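Local coordinates for UDP-4-amino-4,6-dideoxy-N-acetyl-beta-L-altrosamine transaminase (Helicobacter pylori, PDB 2FNU), which catalyses the pyridoxal-phosphate-dependent transamination of a UDP-linked 4-keto sugar with L-glutamate, the second step in making pseudaminic acid for flagellin modification, at residues B[160-163]-B[164-167]; B[127-131]-B[132-136]. All coordinates share one frame; numbering follows the deposited sequence.

Contact 1 of 2, residues B[160-163]-B[164-167]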
loop_
_atom_site.group_PDB
_atom_site.type_symbol
_atom_site.label_atom_id
_atom_site.label_comp_id
_atom_site.label_asym_id
_atom_site.label_seq_id
_atom_site.Cartn_x
_atom_site.Cartn_y
_atom_site.Cartn_z
ATOM N N GLY B 160 -16.584 -1.514 -15.438
ATOM C CA GLY B 160 -17.922 -1.752 -15.967
ATOM C C GLY B 160 -18.279 -0.868 -17.152
ATOM O O GLY B 160 -19.244 -1.141 -17.875
ATOM N N SER B 161 -17.521 0.210 -17.356
ATOM C CA SER B 161 -17.731 1.060 -18.531
ATOM C C SER B 161 -17.386 0.322 -19.812
ATOM O O SER B 161 -16.579 -0.613 -19.794
ATOM C CB SER B 161 -16.883 2.334 -18.438
ATOM O OG SER B 161 -17.252 3.079 -17.287
ATOM N N GLU B 162 -18.002 0.774 -20.914
ATOM C CA GLU B 162 -17.832 0.146 -22.235
ATOM C C GLU B 162 -17.414 1.136 -23.321
ATOM O O GLU B 162 -17.638 2.352 -23.224
ATOM C CB GLU B 162 -19.132 -0.543 -22.660
ATOM C CG GLU B 162 -19.480 -1.704 -21.734
ATOM C CD GLU B 162 -20.780 -2.423 -22.097
ATOM O OE1 GLU B 162 -21.407 -2.123 -23.147
ATOM O OE2 GLU B 162 -21.191 -3.293 -21.297
ATOM N N TYR B 163 -16.822 0.585 -24.371
ATOM C CA TYR B 163 -16.547 1.325 -25.592
ATOM C C TYR B 163 -16.942 0.365 -26.706
ATOM O O TYR B 163 -16.453 -0.769 -26.762
ATOM C CB TYR B 163 -15.069 1.672 -25.664
ATOM C CG TYR B 163 -14.659 2.304 -26.977
ATOM C CD1 TYR B 163 -14.151 1.519 -28.018
ATOM C CD2 TYR B 163 -14.762 3.681 -27.173
ATOM C CE1 TYR B 163 -13.759 2.093 -29.230
ATOM C CE2 TYR B 163 -14.374 4.263 -28.401
ATOM C CZ TYR B 163 -13.874 3.456 -29.403
ATOM O OH TYR B 163 -13.471 4.007 -30.604
ATOM N N GLN B 164 -17.860 0.809 -27.565
ATOM C CA GLN B 164 -18.360 -0.037 -28.649
ATOM C C GLN B 164 -18.774 -1.425 -28.125
ATOM O O GLN B 164 -18.426 -2.466 -28.683
ATOM C CB GLN B 164 -17.362 -0.078 -29.810
ATOM C CG GLN B 164 -17.239 1.290 -30.494
ATOM C CD GLN B 164 -16.185 1.333 -31.587
ATOM O OE1 GLN B 164 -15.601 0.307 -31.962
ATOM N NE2 GLN B 164 -15.929 2.536 -32.105
ATOM N N ASN B 165 -19.546 -1.413 -27.038
ATOM C CA ASN B 165 -20.108 -2.638 -26.454
ATOM C C ASN B 165 -19.092 -3.619 -25.886
ATOM O O ASN B 165 -19.398 -4.795 -25.682
ATOM C CB ASN B 165 -21.036 -3.349 -27.451
ATOM C CG ASN B 165 -22.118 -2.435 -27.957
ATOM O OD1 ASN B 165 -22.095 -2.013 -29.108
ATOM N ND2 ASN B 165 -23.027 -2.053 -27.078
ATOM N N LYS B 166 -17.887 -3.118 -25.610
ATOM C CA LYS B 166 -16.829 -3.927 -25.013
ATOM C C LYS B 166 -16.320 -3.266 -23.744
ATOM O O LYS B 166 -16.102 -2.049 -23.700
ATOM C CB LYS B 166 -15.675 -4.081 -26.010
ATOM C CG LYS B 166 -16.108 -4.894 -27.250
ATOM C CD LYS B 166 -15.112 -4.866 -28.392
ATOM C CE LYS B 166 -15.002 -3.489 -29.010
ATOM N NZ LYS B 166 -14.233 -3.496 -30.313
ATOM N N LYS B 167 -16.095 -4.066 -22.712
ATOM C CA LYS B 167 -15.669 -3.489 -21.443
ATOM C C LYS B 167 -14.302 -2.840 -21.503
ATOM O O LYS B 167 -13.331 -3.411 -22.026
ATOM C CB LYS B 167 -15.679 -4.547 -20.342
ATOM C CG LYS B 167 -17.069 -4.866 -19.876
ATOM C CD LYS B 167 -17.060 -5.816 -18.722
ATOM C CE LYS B 167 -18.476 -6.041 -18.190
ATOM N NZ LYS B 167 -19.249 -6.959 -19.069
HETATM O O HOH W 1 -19.908 -5.994 -21.882
HETATM O O HOH W 2 -23.226 -3.483 -24.485
#
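E162 and K166 lie on opposite arms of a tight beta hairpin, and the glutamate side chain is laid back over the returning strand. Its CB rests 3.5 Å from K166 O. CG follows alongside the same carbonyl, and its closest side-chain neighbour across the hairpin is K167 CG at 4.4 Å. With CG anti to the carbonyl carbon (chi1 -65°) and the chain extended beyond it, the carboxylate ends up beside the turn. There OE1 packs against the CA of N165 and accepts a hydrogen bond from a water at 2.6 Å, which in turn accepts from N165 ND2. OE2 is served by a second water, 3.0 Å away, that accepts from K167 NZ. The opposite charges of E162 and K167 are thus joined through water, without direct contact.

The hairpin itself is the two-residue kind: a type I' turn puts Q164 and N165 at the corner, and Y163 and K166 are a hydrogen-bonded antiparallel pair. Y163 N reaches K166 O at 2.8 Å, and K166 N returns to Y163 O at 3.0 Å. Q164 runs side by side with the Y163 ring, its CG over one face, 4.1 Å from the centroid, in a CH-pi contact; amide and ring are turned only 23° apart.

D279 accepts from the backbone N of both Q164 and N165, bracing the corner. The Y163 ring reaches V137 at the start of helix 137-146, and K167 makes a cation-pi contact with F44 of helix 32-45.

Contact 2 of 2, residues B[127-131]-B[132-136]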
loop_
_atom_site.group_PDB
_atom_site.type_symbol
_atom_site.label_atom_id
_atom_site.label_comp_id
_atom_site.label_asym_id
_atom_site.label_seq_id
_atom_site.Cartn_x
_atom_site.Cartn_y
_atom_site.Cartn_z
ATOM N N SER B 127 -4.188 8.070 -20.819
ATOM C CA SER B 127 -5.517 8.680 -20.809
ATOM C C SER B 127 -6.251 8.307 -19.518
ATOM O O SER B 127 -5.852 7.368 -18.819
ATOM C CB SER B 127 -6.340 8.228 -22.025
ATOM O OG SER B 127 -6.448 6.805 -22.054
ATOM N N VAL B 128 -7.324 9.040 -19.241
ATOM C CA VAL B 128 -8.184 8.799 -18.082
ATOM C C VAL B 128 -9.639 8.769 -18.553
ATOM O O VAL B 128 -10.078 9.660 -19.299
ATOM C CB VAL B 128 -8.037 9.950 -17.065
ATOM C CG1 VAL B 128 -9.066 9.832 -15.921
ATOM C CG2 VAL B 128 -6.614 9.951 -16.514
ATOM N N ASP B 129 -10.397 7.767 -18.109
ATOM C CA ASP B 129 -11.816 7.688 -18.463
ATOM C C ASP B 129 -12.554 8.528 -17.433
ATOM O O ASP B 129 -12.957 8.039 -16.371
ATOM C CB ASP B 129 -12.273 6.234 -18.450
ATOM C CG ASP B 129 -11.475 5.373 -19.407
ATOM O OD1 ASP B 129 -11.208 5.828 -20.548
ATOM O OD2 ASP B 129 -11.087 4.257 -19.014
ATOM N N TYR B 130 -12.709 9.816 -17.739
ATOM C CA TYR B 130 -13.251 10.743 -16.758
ATOM C C TYR B 130 -14.710 10.426 -16.441
ATOM O O TYR B 130 -15.547 10.338 -17.347
ATOM C CB TYR B 130 -13.121 12.177 -17.277
ATOM C CG TYR B 130 -13.712 13.198 -16.332
ATOM C CD1 TYR B 130 -15.041 13.587 -16.456
ATOM C CD2 TYR B 130 -12.946 13.754 -15.324
ATOM C CE1 TYR B 130 -15.604 14.509 -15.596
ATOM C CE2 TYR B 130 -13.491 14.689 -14.444
ATOM C CZ TYR B 130 -14.825 15.047 -14.588
ATOM O OH TYR B 130 -15.382 15.981 -13.740
ATOM N N ALA B 131 -14.995 10.294 -15.133
ATOM C CA ALA B 131 -16.334 9.986 -14.614
ATOM C C ALA B 131 -16.808 8.585 -14.949
ATOM O O ALA B 131 -17.935 8.223 -14.617
ATOM C CB ALA B 131 -17.385 11.042 -15.067
ATOM N N GLY B 132 -15.936 7.799 -15.586
ATOM C CA GLY B 132 -16.316 6.495 -16.117
ATOM C C GLY B 132 -16.525 6.458 -17.610
ATOM O O GLY B 132 -16.661 5.380 -18.187
ATOM N N LYS B 133 -16.524 7.614 -18.267
ATOM C CA LYS B 133 -16.757 7.635 -19.708
ATOM C C LYS B 133 -15.482 7.247 -20.450
ATOM O O LYS B 133 -14.446 7.902 -20.312
ATOM C CB LYS B 133 -17.219 9.020 -20.157
ATOM C CG LYS B 133 -17.523 9.072 -21.651
ATOM C CD LYS B 133 -17.938 10.478 -22.075
ATOM C CE LYS B 133 -18.547 10.483 -23.460
ATOM N NZ LYS B 133 -19.064 11.865 -23.761
ATOM N N SER B 134 -15.560 6.193 -21.265
ATOM C CA SER B 134 -14.381 5.783 -22.040
ATOM C C SER B 134 -13.901 6.907 -22.936
ATOM O O SER B 134 -14.706 7.593 -23.583
ATOM C CB SER B 134 -14.706 4.558 -22.905
ATOM O OG SER B 134 -13.577 4.200 -23.699
ATOM N N VAL B 135 -12.576 7.071 -22.999
ATOM C CA VAL B 135 -11.988 7.932 -24.019
ATOM C C VAL B 135 -12.176 7.312 -25.401
ATOM O O VAL B 135 -12.707 6.194 -25.533
ATOM C CB VAL B 135 -10.492 8.144 -23.758
ATOM C CG1 VAL B 135 -10.280 8.684 -22.333
ATOM C CG2 VAL B 135 -9.706 6.826 -23.950
ATOM N N GLU B 136 -11.751 8.045 -26.434
ATOM C CA GLU B 136 -11.860 7.566 -27.804
ATOM C C GLU B 136 -10.751 6.565 -28.091
ATOM O O GLU B 136 -9.682 6.892 -28.635
ATOM C CB GLU B 136 -11.852 8.750 -28.778
ATOM C CG GLU B 136 -13.187 9.467 -28.824
ATOM C CD GLU B 136 -14.299 8.539 -29.285
ATOM O OE1 GLU B 136 -15.291 8.381 -28.553
ATOM O OE2 GLU B 136 -14.144 7.915 -30.355
HETATM O O HOH W 3 -11.319 3.418 -22.170
#
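G132 N donates to D129 O at 3.1 Å, closing the first of two overlapping turns that swing the chain back after strand 122-128. A131 and G132, both at positive phi, form the corner of the second turn, which K133 N closes on Y130 O at 3.0 Å. The aliphatic start of K133 leans on that same oxygen, CB to O 3.5 Å, before the extended chain leads off to a salt bridge with D106. The K133 carbonyl O points toward D129, 3.3 Å from its CB, and accepts a hydrogen bond from N108.

This is the turn out of a parallel strand in the seven-stranded sheet of a fold type I PLP enzyme, on the way to helix 137-146 and then to the neighbouring strand 150-154, a beta-alpha-beta connection.

At S134, OG donates to the carbonyl O of V135 in its plane and accepts from a water that also donates to D129 OD1. V135 N makes the direct bond to that carboxylate oxygen, 3.1 Å and fairly straight, arriving on the anti side, tilted 29° out of the carboxylate plane. Chi1 of -58° sets D129 CG beside its own backbone N and carries OD1 over to the backbone of S134 and V135, where it meets V135 N. The D129 and V135 side chains cross at about a right angle, while OD2 is bound by S155. Just before helix 137-146 begins, V135 turns its branches inward: CG1 is wedged 3.2 Å from V128 O, and CG2 lies 3.8 Å from S127 OG.

Overall arrangement
Contact 2 comes first along the chain, and contact 1 packs against its outer side, their centres about 11 Å apart. They meet through S161 OG, 2.5 Å from G132 O in a probable hydrogen bond, and through the Y163 side chain, whose CB lies 3.5 Å from S134 OG and whose CD2 lies 3.6 Å from V135 O. Contact 2 is the one beside the active site: the V128 side chain is about 4 Å from the PMP cofactor, and that of Y130 is about 4 Å from the side chain of substrate-binding H315. The hairpin of contact 1 stands further back, with the S161 side chain about 12 Å from PMP.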